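Local atomic coordinates of protein virB8 (Agrobacterium tumefaciens, PDB entry 2CC3), a protein that forms part of the type IV secretion system at the bacterial inner membrane and is thought to help direct T-DNA transfer into plant cells. Residues L15-E23 with L36-V45. Sequence-based numbering, arbitrary orientation.
Sequences LWEYVRLRE and LVSNFSAPMV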
loop_
_atom_site.group_PDB
_atom_site.type_symbol
_atom_site.label_atom_id
_atom_site.label_comp_id
_atom_site.label_asym_id
_atom_site.label_seq_id
_atom_site.Cartn_x
_atom_site.Cartn_y
_atom_site.Cartn_z
ATOM N N LEU A 15 10.412 2.863 2.752
ATOM C CA LEU A 15 10.526 3.538 4.049
ATOM C C LEU A 15 9.371 4.468 4.292
ATOM O O LEU A 15 8.846 4.533 5.413
ATOM C CB LEU A 15 11.876 4.254 4.183
ATOM C CG LEU A 15 13.110 3.347 4.302
ATOM C CD1 LEU A 15 14.393 4.136 4.064
ATOM C CD2 LEU A 15 13.167 2.644 5.645
ATOM N N TRP A 16 8.913 5.117 3.218
ATOM C CA TRP A 16 7.711 5.965 3.266
ATOM C C TRP A 16 6.461 5.179 3.453
ATOM O O TRP A 16 5.554 5.563 4.207
ATOM C CB TRP A 16 7.575 6.836 2.015
ATOM C CG TRP A 16 6.238 7.477 1.992
ATOM C CD1 TRP A 16 5.239 7.248 1.081
ATOM C CD2 TRP A 16 5.705 8.389 2.945
ATOM N NE1 TRP A 16 4.127 7.970 1.404
ATOM C CE2 TRP A 16 4.382 8.685 2.545
ATOM C CE3 TRP A 16 6.212 8.993 4.107
ATOM C CZ2 TRP A 16 3.558 9.567 3.263
ATOM C CZ3 TRP A 16 5.390 9.859 4.821
ATOM C CH2 TRP A 16 4.087 10.129 4.401
ATOM N N GLU A 17 6.362 4.072 2.731
ATOM C CA GLU A 17 5.245 3.151 2.955
ATOM C C GLU A 17 5.257 2.660 4.419
ATOM O O GLU A 17 4.211 2.593 5.074
ATOM C CB GLU A 17 5.317 1.998 1.967
ATOM C CG GLU A 17 4.222 0.978 2.133
ATOM C CD GLU A 17 4.548 -0.326 1.444
ATOM O OE1 GLU A 17 5.604 -0.422 0.737
ATOM O OE2 GLU A 17 3.750 -1.266 1.630
ATOM N N TYR A 18 6.444 2.353 4.936
ATOM C CA TYR A 18 6.596 2.036 6.367
ATOM C C TYR A 18 6.021 3.127 7.230
ATOM O O TYR A 18 5.091 2.902 8.043
ATOM C CB TYR A 18 8.055 1.760 6.765
ATOM C CG TYR A 18 8.199 1.252 8.205
ATOM C CD1 TYR A 18 8.076 -0.113 8.496
ATOM C CD2 TYR A 18 8.464 2.141 9.265
ATOM C CE1 TYR A 18 8.209 -0.586 9.806
ATOM C CE2 TYR A 18 8.585 1.703 10.562
ATOM C CZ TYR A 18 8.458 0.337 10.842
ATOM O OH TYR A 18 8.569 -0.113 12.136
ATOM N N VAL A 19 6.546 4.331 7.062
ATOM C CA VAL A 19 6.001 5.472 7.812
ATOM C C VAL A 19 4.495 5.581 7.652
ATOM O O VAL A 19 3.747 5.630 8.645
ATOM C CB VAL A 19 6.651 6.807 7.358
ATOM C CG1 VAL A 19 6.038 8.008 8.103
ATOM C CG2 VAL A 19 8.116 6.741 7.569
ATOM N N ARG A 20 4.031 5.596 6.400
ATOM C CA ARG A 20 2.625 5.819 6.171
ATOM C C ARG A 20 1.793 4.749 6.889
ATOM O O ARG A 20 0.811 5.072 7.565
ATOM C CB ARG A 20 2.338 5.839 4.661
ATOM C CG ARG A 20 0.919 6.136 4.259
ATOM C CD ARG A 20 0.680 5.865 2.735
ATOM N NE ARG A 20 0.657 4.430 2.385
ATOM C CZ ARG A 20 -0.433 3.640 2.361
ATOM N NH1 ARG A 20 -1.661 4.096 2.657
ATOM N NH2 ARG A 20 -0.298 2.366 2.022
ATOM N N LEU A 21 2.147 3.472 6.699
ATOM C CA LEU A 21 1.376 2.369 7.303
ATOM C C LEU A 21 1.422 2.416 8.838
ATOM O O LEU A 21 0.451 2.106 9.516
ATOM C CB LEU A 21 1.852 0.992 6.786
ATOM C CG LEU A 21 1.487 0.524 5.364
ATOM C CD1 LEU A 21 2.365 -0.628 4.982
ATOM C CD2 LEU A 21 0.025 0.115 5.159
ATOM N N ARG A 22 2.557 2.830 9.383
ATOM C CA ARG A 22 2.730 2.851 10.826
ATOM C C ARG A 22 2.036 4.050 11.491
ATOM O O ARG A 22 1.514 3.915 12.606
ATOM C CB ARG A 22 4.219 2.750 11.179
ATOM C CG ARG A 22 4.483 2.908 12.658
ATOM C CD ARG A 22 5.839 2.409 13.111
ATOM N NE ARG A 22 5.909 2.503 14.577
ATOM C CZ ARG A 22 6.883 1.985 15.305
ATOM N NH1 ARG A 22 7.866 1.320 14.716
ATOM N NH2 ARG A 22 6.869 2.114 16.612
ATOM N N GLU A 23 1.993 5.195 10.807
ATOM C CA GLU A 23 1.544 6.431 11.430
ATOM C C GLU A 23 0.100 6.806 11.050
ATOM O O GLU A 23 -0.513 7.669 11.690
ATOM C CB GLU A 23 2.534 7.584 11.115
ATOM C CG GLU A 23 4.009 7.318 11.517
ATOM C CD GLU A 23 4.199 7.026 13.017
ATOM O OE1 GLU A 23 3.312 7.426 13.812
ATOM O OE2 GLU A 23 5.228 6.407 13.398
ATOM N N LEU A 36 1.954 -5.740 7.744
ATOM C CA LEU A 36 3.055 -5.188 6.949
ATOM C C LEU A 36 4.079 -4.436 7.834
ATOM O O LEU A 36 5.254 -4.667 7.727
ATOM C CB LEU A 36 2.539 -4.295 5.792
ATOM C CG LEU A 36 2.259 -4.819 4.361
ATOM C CD1 LEU A 36 2.340 -3.687 3.340
ATOM C CD2 LEU A 36 3.207 -5.944 3.927
ATOM N N VAL A 37 3.618 -3.557 8.720
ATOM C CA VAL A 37 4.525 -2.851 9.624
ATOM C C VAL A 37 5.363 -3.842 10.438
ATOM O O VAL A 37 6.580 -3.715 10.484
ATOM C CB VAL A 37 3.784 -1.867 10.587
ATOM C CG1 VAL A 37 4.731 -1.410 11.675
ATOM C CG2 VAL A 37 3.243 -0.654 9.799
ATOM N N SER A 38 4.704 -4.834 11.048
ATOM C CA SER A 38 5.389 -5.880 11.874
ATOM C C SER A 38 6.441 -6.683 11.110
ATOM O O SER A 38 7.504 -6.990 11.638
ATOM C CB SER A 38 4.359 -6.862 12.468
ATOM O OG SER A 38 3.336 -6.182 13.199
ATOM N N ASN A 39 6.131 -7.041 9.866
ATOM C CA ASN A 39 7.032 -7.877 9.056
ATOM C C ASN A 39 8.292 -7.153 8.605
ATOM O O ASN A 39 9.351 -7.753 8.426
ATOM C CB ASN A 39 6.279 -8.429 7.844
ATOM C CG ASN A 39 5.294 -9.502 8.231
ATOM O OD1 ASN A 39 5.570 -10.303 9.118
ATOM N ND2 ASN A 39 4.142 -9.528 7.567
ATOM N N PHE A 40 8.144 -5.848 8.426
ATOM C CA PHE A 40 9.201 -4.941 8.012
ATOM C C PHE A 40 10.206 -4.583 9.148
ATOM O O PHE A 40 11.241 -3.978 8.885
ATOM C CB PHE A 40 8.543 -3.613 7.581
ATOM C CG PHE A 40 8.347 -3.433 6.076
ATOM C CD1 PHE A 40 7.110 -3.707 5.472
ATOM C CD2 PHE A 40 9.360 -2.902 5.281
ATOM C CE1 PHE A 40 6.902 -3.509 4.075
ATOM C CE2 PHE A 40 9.166 -2.700 3.889
ATOM C CZ PHE A 40 7.935 -3.002 3.294
ATOM N N SER A 41 9.878 -4.914 10.402
ATOM C CA SER A 41 10.627 -4.415 11.563
ATOM C C SER A 41 11.443 -5.493 12.259
ATOM O O SER A 41 10.948 -6.589 12.478
ATOM C CB SER A 41 9.642 -3.837 12.559
ATOM O OG SER A 41 8.862 -2.826 11.942
ATOM N N ALA A 42 12.678 -5.165 12.639
ATOM C CA ALA A 42 13.504 -6.043 13.456
ATOM C C ALA A 42 12.867 -6.113 14.856
ATOM O O ALA A 42 12.054 -5.259 15.187
ATOM C CB ALA A 42 14.956 -5.547 13.490
ATOM N N PRO A 43 13.123 -7.202 15.615
ATOM C CA PRO A 43 12.474 -7.548 16.898
ATOM C C PRO A 43 12.056 -6.425 17.870
ATOM O O PRO A 43 10.911 -6.406 18.304
ATOM C CB PRO A 43 13.485 -8.518 17.526
ATOM C CG PRO A 43 13.922 -9.310 16.375
ATOM C CD PRO A 43 14.023 -8.300 15.191
ATOM N N MET A 44 12.929 -5.503 18.206
ATOM C CA MET A 44 12.561 -4.445 19.164
ATOM C C MET A 44 11.610 -3.397 18.579
ATOM O O MET A 44 10.644 -2.958 19.218
ATOM C CB MET A 44 13.810 -3.744 19.634
ATOM C CG MET A 44 14.949 -4.683 19.823
ATOM S SD MET A 44 15.713 -4.159 21.332
ATOM C CE MET A 44 14.380 -4.467 22.454
ATOM N N VAL A 45 11.903 -2.999 17.351
ATOM C CA VAL A 45 11.024 -2.126 16.582
ATOM C C VAL A 45 9.645 -2.782 16.489
ATOM O O VAL A 45 8.642 -2.166 16.815
ATOM C CB VAL A 45 11.683 -1.811 15.206
ATOM C CG1 VAL A 45 10.772 -0.944 14.314
ATOM C CG2 VAL A 45 12.949 -1.113 15.448
#
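The ring of Tyr18 meets the segment 36-45 with its edge: Ser41 OG lies in the ring plane, and the carbonyl oxygen of Val37 and CB of Phe40 lie close to it, the last 3.6 Å from Tyr18 CD1. The guanidinium of Arg22 is likewise used at its edge, where Tyr18 OH and Val45 CG1 both sit in plane. Phe40, whose ring edge receives the carbonyl oxygen of Leu36, slides past Tyr18 in the opposite direction. A buried phenol of this kind illustrates how one hydroxyl can be satisfied by acting as both donor and acceptor. Tyr18 OH donates to Ser41 OG at 2.7 Å and accepts from Arg22 NH1 at 3.0 Å, a bent bond with an N-H...O angle of 142°. Ser41 OG in turn donates a hydrogen bond to Val37 O, 2.9 Å away, so that a chain of three bonds runs from the arginine to a carbonyl of helix 30-39. The arginine reaches the phenol because its chain runs extended from CG to NE, with CG anti to the backbone N (chi1 174°).

This is the periplasmic domain of VirB8, of the NTF2-like clan, in which helices pack against a curved antiparallel sheet. Here helix 6-23 lies between that sheet and the junction of helices 30-39 and 43-53; Tyr135 of strand 130-139 meets the Tyr18 ring edge-to-face.

Beside this hydrogen-bond chain the packing is largely aliphatic. Val37 CG2 presses on the backbone of helix 6-23, 3.6 Å from Arg22 N, and also touches CB of Leu21. Farther along, Leu21 CD1 and Leu36 CD1 approach to 3.5 Å, tight for two methyls. The extended Glu17 crosses Leu36 at about a right angle, bringing carboxylate oxygen OE2 within 3.3 Å of Leu36 CD1.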